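PDB 6AKZ: GlcNAc Inducible Gene 2, GIG2 from Candida albicans, which binds an iron(III) ion and is probably an oxygenase of the DUF1479 family, within the cupin clan, encoded by a gene induced by N-acetylglucosamine. Local coordinates for residues I198-D203 and Y231-Y237; A223-R229 and W349-L353; T248-S252 and G318-L322. One frame throughout, in Å; residues are numbered along the deposited sequence.

Contact 1 of 3, residues I198-D203 and Y231-Y237; sequences IERWED and YSKENLY
Three acidic side chains on and just after the short helix 199-202, those of E199, E202 and D203, meet the irregular chain of 231-237, each as a hydrogen-bond acceptor. Two of them take backbone N-H groups of the loop. E199 OE2 accepts from L236 N at 2.9 Å through its anti lone pair, and at 171° the bond is almost straight. D203 OD2 lies 3.0 Å from K233 N, again nearly in line with the N-H, but the donor stands well above the carboxylate plane. The same oxygen also takes Y206 N, so D203 acts as N-cap of helix 204-208 while holding the loop. E202 is extended: with CG anti to its backbone N (chi1 -162°) and the chain straight beyond, it brings OE1 to 2.6 Å from Y237 OH, which donates to the syn lone pair. R18 binds both partners of this pair, forming a salt bridge with E202 OE2 and a hydrogen bond with Y237 OH.

A water lies within hydrogen-bonding distance of both E199 OE2 (2.8 Å) and N235 OD1, though it has more acceptors nearby than protons to give.

Van der Waals contact fills in between the hydrogen bonds. L236 puts CD1 against the carboxylate carbon CD of E202 at 3.8 Å and CD2 near D203 OD1, the two branches of the leucine spreading over the side chains of E202 and D203. The apolar pair is I198 CG2 and Y237 CE1, 3.9 Å apart, and F19 of helix 18-26 touches both residues.

Within the loop, N235 OD1 accepts from Y237 N at 2.9 Å. This is an Asx turn, which bends the chain just where the tyrosine turns back to the helix, and asparagine is a classic residue for opening such a turn.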
loop_
_atom_site.group_PDB
_atom_site.type_symbol
_atom_site.label_atom_id
_atom_site.label_comp_id
_atom_site.label_asym_id
_atom_site.label_seq_id
_atom_site.Cartn_x
_atom_site.Cartn_y
_atom_site.Cartn_z
ATOM N N ILE A 198 -2.037 10.596 -9.736
ATOM C CA ILE A 198 -3.279 11.112 -10.335
ATOM C C ILE A 198 -4.320 9.996 -10.705
ATOM O O ILE A 198 -5.467 10.313 -10.883
ATOM C CB ILE A 198 -2.972 11.967 -11.624
ATOM C CG1 ILE A 198 -4.150 12.822 -12.095
ATOM C CG2 ILE A 198 -2.601 11.058 -12.808
ATOM C CD1 ILE A 198 -4.559 13.979 -11.247
ATOM N N GLU A 199 -3.865 8.755 -10.839
ATOM C CA GLU A 199 -4.710 7.624 -11.240
ATOM C C GLU A 199 -6.070 7.429 -10.556
ATOM O O GLU A 199 -7.033 7.015 -11.202
ATOM C CB GLU A 199 -3.908 6.321 -11.150
ATOM C CG GLU A 199 -3.028 6.049 -12.359
ATOM C CD GLU A 199 -1.839 6.986 -12.435
ATOM O OE1 GLU A 199 -1.673 7.815 -11.516
ATOM O OE2 GLU A 199 -1.069 6.893 -13.415
ATOM N N ARG A 200 -6.150 7.708 -9.261
ATOM C CA ARG A 200 -7.389 7.507 -8.510
ATOM C C ARG A 200 -8.540 8.277 -9.141
ATOM O O ARG A 200 -9.608 7.870 -9.056
ATOM C CB ARG A 200 -7.244 7.903 -7.063
ATOM C CG ARG A 200 -6.285 7.022 -6.278
ATOM C CD ARG A 200 -6.262 7.348 -4.788
ATOM N NE ARG A 200 -5.474 6.485 -3.947
ATOM C CZ ARG A 200 -4.154 6.426 -3.904
ATOM N NH1 ARG A 200 -3.410 7.173 -4.662
ATOM N NH2 ARG A 200 -3.564 5.601 -3.068
ATOM N N TRP A 201 -8.225 9.426 -9.701
ATOM C CA TRP A 201 -9.131 10.239 -10.459
ATOM C C TRP A 201 -9.157 9.942 -11.944
ATOM O O TRP A 201 -10.268 9.787 -12.499
ATOM C CB TRP A 201 -8.781 11.686 -10.260
ATOM C CG TRP A 201 -8.913 12.233 -8.874
ATOM C CD1 TRP A 201 -10.045 12.679 -8.275
ATOM C CD2 TRP A 201 -7.871 12.409 -7.949
ATOM N NE1 TRP A 201 -9.751 13.154 -7.019
ATOM C CE2 TRP A 201 -8.412 13.021 -6.821
ATOM C CE3 TRP A 201 -6.502 12.185 -8.002
ATOM C CZ2 TRP A 201 -7.630 13.351 -5.718
ATOM C CZ3 TRP A 201 -5.732 12.562 -6.944
ATOM C CH2 TRP A 201 -6.290 13.113 -5.829
ATOM N N GLU A 202 -8.013 9.800 -12.563
ATOM C CA GLU A 202 -7.926 9.674 -13.998
ATOM C C GLU A 202 -8.293 8.332 -14.584
ATOM O O GLU A 202 -8.885 8.301 -15.659
ATOM C CB GLU A 202 -6.528 9.994 -14.486
ATOM C CG GLU A 202 -6.493 10.302 -15.990
ATOM C CD GLU A 202 -5.131 10.614 -16.533
ATOM O OE1 GLU A 202 -4.116 10.636 -15.770
ATOM O OE2 GLU A 202 -5.099 10.843 -17.780
ATOM N N ASP A 203 -7.858 7.236 -13.971
ATOM C CA ASP A 203 -8.206 5.933 -14.509
ATOM C C ASP A 203 -9.678 5.622 -14.322
ATOM O O ASP A 203 -10.300 5.958 -13.279
ATOM C CB ASP A 203 -7.305 4.858 -13.857
ATOM C CG ASP A 203 -7.622 3.447 -14.376
ATOM O OD1 ASP A 203 -7.522 3.233 -15.635
ATOM O OD2 ASP A 203 -7.978 2.559 -13.554
ATOM N N TYR A 231 -9.146 -4.199 -11.256
ATOM C CA TYR A 231 -8.922 -3.841 -12.625
ATOM C C TYR A 231 -8.383 -2.403 -12.798
ATOM O O TYR A 231 -8.380 -1.873 -13.884
ATOM C CB TYR A 231 -10.241 -3.983 -13.387
ATOM C CG TYR A 231 -10.752 -5.388 -13.344
ATOM C CD1 TYR A 231 -10.274 -6.349 -14.249
ATOM C CD2 TYR A 231 -11.706 -5.787 -12.392
ATOM C CE1 TYR A 231 -10.726 -7.673 -14.220
ATOM C CE2 TYR A 231 -12.169 -7.121 -12.364
ATOM C CZ TYR A 231 -11.646 -8.054 -13.305
ATOM O OH TYR A 231 -12.054 -9.401 -13.300
ATOM N N SER A 232 -7.981 -1.783 -11.697
ATOM C CA SER A 232 -7.482 -0.428 -11.740
ATOM C C SER A 232 -6.042 -0.459 -12.299
ATOM O O SER A 232 -5.248 -1.315 -11.989
ATOM C CB SER A 232 -7.507 0.218 -10.340
ATOM O OG SER A 232 -6.616 -0.441 -9.428
ATOM N N LYS A 233 -5.737 0.581 -13.057
ATOM C CA LYS A 233 -4.417 0.856 -13.621
ATOM C C LYS A 233 -3.809 1.934 -12.773
ATOM O O LYS A 233 -4.289 3.067 -12.812
ATOM C CB LYS A 233 -4.588 1.339 -15.054
ATOM C CG LYS A 233 -5.222 0.318 -15.953
ATOM C CD LYS A 233 -5.472 0.873 -17.350
ATOM C CE LYS A 233 -4.164 0.950 -18.115
ATOM N NZ LYS A 233 -4.433 1.094 -19.580
ATOM N N GLU A 234 -2.865 1.549 -11.921
ATOM C CA GLU A 234 -2.184 2.465 -11.060
ATOM C C GLU A 234 -1.183 3.356 -11.797
ATOM O O GLU A 234 -0.718 4.339 -11.225
ATOM C CB GLU A 234 -1.449 1.715 -9.918
ATOM C CG GLU A 234 -2.501 1.220 -8.930
ATOM C CD GLU A 234 -1.917 0.586 -7.664
ATOM O OE1 GLU A 234 -0.714 0.659 -7.439
ATOM O OE2 GLU A 234 -2.718 0.079 -6.887
ATOM N N ASN A 235 -0.845 2.996 -13.047
ATOM C CA ASN A 235 0.137 3.744 -13.832
ATOM C C ASN A 235 -0.365 3.834 -15.255
ATOM O O ASN A 235 -0.290 2.912 -16.019
ATOM C CB ASN A 235 1.464 3.126 -13.810
ATOM C CG ASN A 235 2.513 3.965 -14.540
ATOM O OD1 ASN A 235 2.276 5.113 -14.996
ATOM N ND2 ASN A 235 3.636 3.395 -14.671
ATOM N N LEU A 236 -0.882 4.981 -15.597
ATOM C CA LEU A 236 -1.353 5.211 -16.971
ATOM C C LEU A 236 -0.261 5.721 -17.926
ATOM O O LEU A 236 -0.534 5.988 -19.097
ATOM C CB LEU A 236 -2.455 6.234 -16.907
ATOM C CG LEU A 236 -3.799 5.691 -16.451
ATOM C CD1 LEU A 236 -4.733 6.839 -16.488
ATOM C CD2 LEU A 236 -4.302 4.573 -17.367
ATOM N N TYR A 237 0.944 5.912 -17.426
ATOM C CA TYR A 237 1.939 6.672 -18.100
ATOM C C TYR A 237 3.006 5.649 -18.413
ATOM O O TYR A 237 4.131 6.011 -18.579
ATOM C CB TYR A 237 2.361 7.881 -17.205
ATOM C CG TYR A 237 1.231 8.901 -17.032
ATOM C CD1 TYR A 237 0.212 8.719 -16.098
ATOM C CD2 TYR A 237 1.151 10.026 -17.821
ATOM C CE1 TYR A 237 -0.842 9.625 -15.962
ATOM C CE2 TYR A 237 0.095 10.917 -17.722
ATOM C CZ TYR A 237 -0.907 10.722 -16.808
ATOM O OH TYR A 237 -1.919 11.621 -16.708
HETATM O O HOH W 1 1.712 7.084 -12.890
#

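Contact 2 of 3, residues A223-R229 and W349-L353; sequences AFKLDER and WHCDL
R229 and D352 form a buried salt bridge, the arginine meeting the carboxylate end-on with one nitrogen to each oxygen. R229 NH2 donates to D352 OD1 at 2.8 Å, and R229 NH1 to D352 OD2 at 2.9 Å. Both oxygens lie close to the guanidinium plane, yet the carboxylate is turned 44° from it and is met from above its own plane. D352 also binds R200 and the hydroxyl of Y210, so two arginines and a tyrosine share one buried acid and probably favour its charged form. C351 SG sits over one guanidinium face, 3.4 Å from R229 NH2, a compact and polarisable neighbour for a flat cation.

H350 uses both ring nitrogens. H350 NE2 donates to A223 O at 2.9 Å, while H350 ND1 accepts from D352 N at 3.0 Å, which fixes the rotation of the ring. The CD2-NE2 edge of H350 is turned to one face of F224, NE2 over the ring and CD2 nearer its rim by CE1, a T-shaped pair with centroids 5.2 Å apart and planes at 72°.

H350 ends strand 346-350 of the main sheet and opens a type I beta turn to L353. The turn leads to the iron ligand H355 in the cupin-type core of this family.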
loop_
_atom_site.group_PDB
_atom_site.type_symbol
_atom_site.label_atom_id
_atom_site.label_comp_id
_atom_site.label_asym_id
_atom_site.label_seq_id
_atom_site.Cartn_x
_atom_site.Cartn_y
_atom_site.Cartn_z
ATOM N N ALA A 223 -13.694 0.722 1.856
ATOM C CA ALA A 223 -12.258 0.557 1.441
ATOM C C ALA A 223 -11.758 -0.866 1.215
ATOM O O ALA A 223 -10.641 -1.069 0.693
ATOM C CB ALA A 223 -11.379 1.222 2.507
ATOM N N PHE A 224 -12.595 -1.811 1.537
ATOM C CA PHE A 224 -12.224 -3.213 1.545
ATOM C C PHE A 224 -12.835 -4.011 0.441
ATOM O O PHE A 224 -12.508 -5.183 0.338
ATOM C CB PHE A 224 -12.420 -3.829 2.914
ATOM C CG PHE A 224 -11.563 -3.183 3.921
ATOM C CD1 PHE A 224 -10.251 -3.625 4.132
ATOM C CD2 PHE A 224 -11.987 -2.022 4.578
ATOM C CE1 PHE A 224 -9.418 -2.977 5.022
ATOM C CE2 PHE A 224 -11.152 -1.378 5.474
ATOM C CZ PHE A 224 -9.847 -1.838 5.659
ATOM N N LYS A 225 -13.693 -3.378 -0.366
ATOM C CA LYS A 225 -14.324 -4.052 -1.482
ATOM C C LYS A 225 -13.446 -3.887 -2.747
ATOM O O LYS A 225 -13.172 -2.754 -3.160
ATOM C CB LYS A 225 -15.680 -3.429 -1.725
ATOM C CG LYS A 225 -16.404 -4.029 -2.890
ATOM C CD LYS A 225 -17.863 -3.532 -2.920
ATOM C CE LYS A 225 -18.572 -4.055 -4.191
ATOM N NZ LYS A 225 -20.018 -3.715 -3.980
ATOM N N LEU A 226 -13.076 -4.995 -3.367
ATOM C CA LEU A 226 -12.096 -4.985 -4.376
ATOM C C LEU A 226 -12.562 -5.243 -5.812
ATOM O O LEU A 226 -11.764 -5.350 -6.718
ATOM C CB LEU A 226 -10.980 -5.904 -3.943
ATOM C CG LEU A 226 -10.215 -5.527 -2.709
ATOM C CD1 LEU A 226 -9.083 -6.518 -2.485
ATOM C CD2 LEU A 226 -9.675 -4.100 -2.672
ATOM N N ASP A 227 -13.855 -5.329 -6.014
ATOM C CA ASP A 227 -14.378 -5.633 -7.356
ATOM C C ASP A 227 -13.835 -4.750 -8.459
ATOM O O ASP A 227 -13.424 -5.259 -9.509
ATOM C CB ASP A 227 -15.911 -5.555 -7.354
ATOM C CG ASP A 227 -16.576 -6.543 -6.420
ATOM O OD1 ASP A 227 -16.293 -6.586 -5.200
ATOM O OD2 ASP A 227 -17.481 -7.284 -6.901
ATOM N N GLU A 228 -13.818 -3.445 -8.250
ATOM C CA GLU A 228 -13.365 -2.505 -9.253
ATOM C C GLU A 228 -11.838 -2.349 -9.157
ATOM O O GLU A 228 -11.154 -2.290 -10.180
ATOM C CB GLU A 228 -14.023 -1.120 -9.076
ATOM C CG GLU A 228 -15.509 -1.124 -9.334
ATOM C CD GLU A 228 -16.295 -1.645 -8.172
ATOM O OE1 GLU A 228 -15.817 -1.580 -7.015
ATOM O OE2 GLU A 228 -17.428 -2.086 -8.396
ATOM N N ARG A 229 -11.299 -2.290 -7.929
ATOM C CA ARG A 229 -9.848 -2.070 -7.789
ATOM C C ARG A 229 -8.937 -3.104 -8.421
ATOM O O ARG A 229 -7.813 -2.797 -8.809
ATOM C CB ARG A 229 -9.513 -1.907 -6.294
ATOM C CG ARG A 229 -8.315 -0.987 -6.128
ATOM C CD ARG A 229 -8.145 -0.628 -4.686
ATOM N NE ARG A 229 -7.092 0.365 -4.556
ATOM C CZ ARG A 229 -7.110 1.373 -3.676
ATOM N NH1 ARG A 229 -8.121 1.496 -2.780
ATOM N NH2 ARG A 229 -6.120 2.226 -3.662
ATOM N N TRP A 349 -0.437 -0.982 6.850
ATOM C CA TRP A 349 -1.347 0.065 6.601
ATOM C C TRP A 349 -1.984 -0.096 5.202
ATOM O O TRP A 349 -1.384 -0.544 4.203
ATOM C CB TRP A 349 -0.797 1.467 6.809
ATOM C CG TRP A 349 0.353 1.877 5.923
ATOM C CD1 TRP A 349 0.276 2.694 4.848
ATOM C CD2 TRP A 349 1.727 1.480 6.037
ATOM N NE1 TRP A 349 1.564 2.847 4.228
ATOM C CE2 TRP A 349 2.465 2.172 5.010
ATOM C CE3 TRP A 349 2.432 0.666 6.941
ATOM C CZ2 TRP A 349 3.851 2.055 4.872
ATOM C CZ3 TRP A 349 3.834 0.506 6.759
ATOM C CH2 TRP A 349 4.513 1.183 5.754
ATOM N N HIS A 350 -3.237 0.305 5.148
ATOM C CA HIS A 350 -4.040 0.316 3.891
ATOM C C HIS A 350 -3.399 1.175 2.809
ATOM O O HIS A 350 -2.778 2.194 3.072
ATOM C CB HIS A 350 -5.471 0.764 4.140
ATOM C CG HIS A 350 -6.425 0.450 3.039
ATOM N ND1 HIS A 350 -6.634 1.287 1.970
ATOM C CD2 HIS A 350 -7.346 -0.533 2.926
ATOM C CE1 HIS A 350 -7.592 0.804 1.204
ATOM N NE2 HIS A 350 -8.039 -0.313 1.763
ATOM N N CYS A 351 -3.447 0.693 1.572
ATOM C CA CYS A 351 -2.873 1.407 0.455
ATOM C C CYS A 351 -3.360 2.841 0.301
ATOM O O CYS A 351 -2.687 3.659 -0.314
ATOM C CB CYS A 351 -3.046 0.614 -0.875
ATOM S SG CYS A 351 -4.784 0.295 -1.267
ATOM N N ASP A 352 -4.499 3.157 0.862
ATOM C CA ASP A 352 -5.055 4.521 0.825
ATOM C C ASP A 352 -4.819 5.315 2.099
ATOM O O ASP A 352 -5.497 6.354 2.303
ATOM C CB ASP A 352 -6.543 4.493 0.495
ATOM C CG ASP A 352 -6.856 4.330 -1.005
ATOM O OD1 ASP A 352 -5.908 4.367 -1.858
ATOM O OD2 ASP A 352 -8.064 4.018 -1.293
ATOM N N LEU A 353 -3.936 4.847 3.009
ATOM C CA LEU A 353 -3.747 5.585 4.242
ATOM C C LEU A 353 -2.610 6.634 4.115
ATOM O O LEU A 353 -1.466 6.338 3.650
ATOM C CB LEU A 353 -3.415 4.633 5.382
ATOM C CG LEU A 353 -3.799 5.190 6.720
ATOM C CD1 LEU A 353 -5.316 5.183 6.865
ATOM C CD2 LEU A 353 -3.198 4.455 7.907
#

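Contact 3 of 3, residues T248-S252 and G318-L322; sequences TICSS and GTGQL
T248 OG1 accepts a hydrogen bond from G320 N at 3.0 Å, and T248 O receives Q321 NE2 at 3.1 Å, so a single threonine holds two successive residues of 318-322. Its chi1 of 90°, with CG2 anti to the carbonyl carbon, lets the hydroxyl reach the backbone of G320 while T248 CB lies 3.3 Å from Q321 OE1. The glutamine is folded: CG is anti to the carbonyl carbon, and a bend at chi2 (72°) curls the amide back to T248. Its NE2 meets T248 O in the carbonyl plane and also donates to D194 OD1. D194 binds the iron(III) ion together with H192 and H355, so Q321 is a second-shell residue of the metal site, able to steady an iron ligand. Glutamine suits this place because one amide nitrogen has a hydrogen for each acceptor.

I249 reaches across by its tip, I249 CD1 lying 3.4 Å from G318 O. The two glycines serve in different ways. G318 has a positive phi (99°), a conformation that glycine adopts easily. G320, which has no side chain, lets its CA come within 3.5 Å of T248 O in a CH···O contact. T319 CB packs against T248 OG1, and the hydroxyl of T319 turns back to V316 O.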
loop_
_atom_site.group_PDB
_atom_site.type_symbol
_atom_site.label_atom_id
_atom_site.label_comp_id
_atom_site.label_asym_id
_atom_site.label_seq_id
_atom_site.Cartn_x
_atom_site.Cartn_y
_atom_site.Cartn_z
ATOM N N THR A 248 10.037 6.268 -8.764
ATOM C CA THR A 248 8.874 6.509 -7.865
ATOM C C THR A 248 7.627 5.596 -8.018
ATOM O O THR A 248 6.690 5.686 -7.221
ATOM C CB THR A 248 8.387 7.983 -7.899
ATOM O OG1 THR A 248 7.374 8.188 -8.911
ATOM C CG2 THR A 248 9.580 8.962 -8.082
ATOM N N ILE A 249 7.602 4.736 -9.035
ATOM C CA ILE A 249 6.384 3.989 -9.400
ATOM C C ILE A 249 6.523 2.607 -8.829
ATOM O O ILE A 249 7.547 2.009 -9.048
ATOM C CB ILE A 249 6.339 3.768 -10.921
ATOM C CG1 ILE A 249 6.258 5.108 -11.684
ATOM C CG2 ILE A 249 5.217 2.788 -11.266
ATOM C CD1 ILE A 249 4.890 5.739 -11.777
ATOM N N CYS A 250 5.517 2.085 -8.141
ATOM C CA CYS A 250 5.556 0.664 -7.724
ATOM C C CYS A 250 4.665 -0.140 -8.663
ATOM O O CYS A 250 3.506 0.159 -8.824
ATOM C CB CYS A 250 5.170 0.491 -6.273
ATOM S SG CYS A 250 4.611 -1.199 -5.856
ATOM N N SER A 251 5.216 -1.180 -9.274
ATOM C CA SER A 251 4.563 -1.898 -10.352
ATOM C C SER A 251 3.527 -2.912 -9.887
ATOM O O SER A 251 2.833 -3.434 -10.719
ATOM C CB SER A 251 5.607 -2.684 -11.187
ATOM O OG SER A 251 6.307 -1.781 -11.974
ATOM N N SER A 252 3.426 -3.210 -8.615
ATOM C CA SER A 252 2.437 -4.183 -8.128
ATOM C C SER A 252 1.208 -3.459 -7.515
ATOM O O SER A 252 1.283 -2.290 -7.130
ATOM C CB SER A 252 3.096 -5.067 -7.065
ATOM O OG SER A 252 3.375 -4.296 -5.871
ATOM N N GLY A 318 2.106 10.776 -13.793
ATOM C CA GLY A 318 3.203 9.938 -14.182
ATOM C C GLY A 318 4.093 9.498 -13.046
ATOM O O GLY A 318 5.067 8.804 -13.252
ATOM N N THR A 319 3.800 9.956 -11.825
ATOM C CA THR A 319 4.589 9.581 -10.650
ATOM C C THR A 319 3.720 8.760 -9.685
ATOM O O THR A 319 2.537 8.585 -9.919
ATOM C CB THR A 319 5.175 10.803 -9.924
ATOM O OG1 THR A 319 4.102 11.525 -9.311
ATOM C CG2 THR A 319 5.905 11.711 -10.972
ATOM N N GLY A 320 4.342 8.173 -8.665
ATOM C CA GLY A 320 3.634 7.160 -7.858
ATOM C C GLY A 320 3.020 7.659 -6.582
ATOM O O GLY A 320 2.383 6.867 -5.898
ATOM N N GLN A 321 3.273 8.918 -6.240
ATOM C CA GLN A 321 2.880 9.463 -4.955
ATOM C C GLN A 321 1.994 10.647 -5.102
ATOM O O GLN A 321 2.227 11.518 -5.934
ATOM C CB GLN A 321 4.099 9.885 -4.120
ATOM C CG GLN A 321 4.973 8.811 -3.508
ATOM C CD GLN A 321 5.808 8.093 -4.508
ATOM O OE1 GLN A 321 6.541 8.715 -5.311
ATOM N NE2 GLN A 321 5.725 6.769 -4.484
ATOM N N LEU A 322 0.992 10.727 -4.245
ATOM C CA LEU A 322 0.168 11.895 -4.137
ATOM C C LEU A 322 0.599 12.609 -2.887
ATOM O O LEU A 322 0.466 12.055 -1.770
ATOM C CB LEU A 322 -1.346 11.549 -4.020
ATOM C CG LEU A 322 -2.296 12.659 -3.580
ATOM C CD1 LEU A 322 -2.437 13.658 -4.717
ATOM C CD2 LEU A 322 -3.664 12.183 -3.224
#

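From the N terminus, the chain passes the iron ligands H192 and D194 and enters helix 199-202, then runs through 223-229 before 231-237 returns to that helix and closes contact 1. Because 223-229 lies within this loop but waits for 349-353, contacts 1 and 2 cross. Contact 3 follows contact 1 in series, joining 248-252 to 318-322, and is nested inside the long loop that contact 2 closes. Contacts 1 and 2 meet in space at the acid D352; contacts 1 and 3 touch where Y237 packs on G318. Together they tie the long loop before strand 256-261 to helix 199-202, the end of strand 346-350 and the approach to strand 322-323.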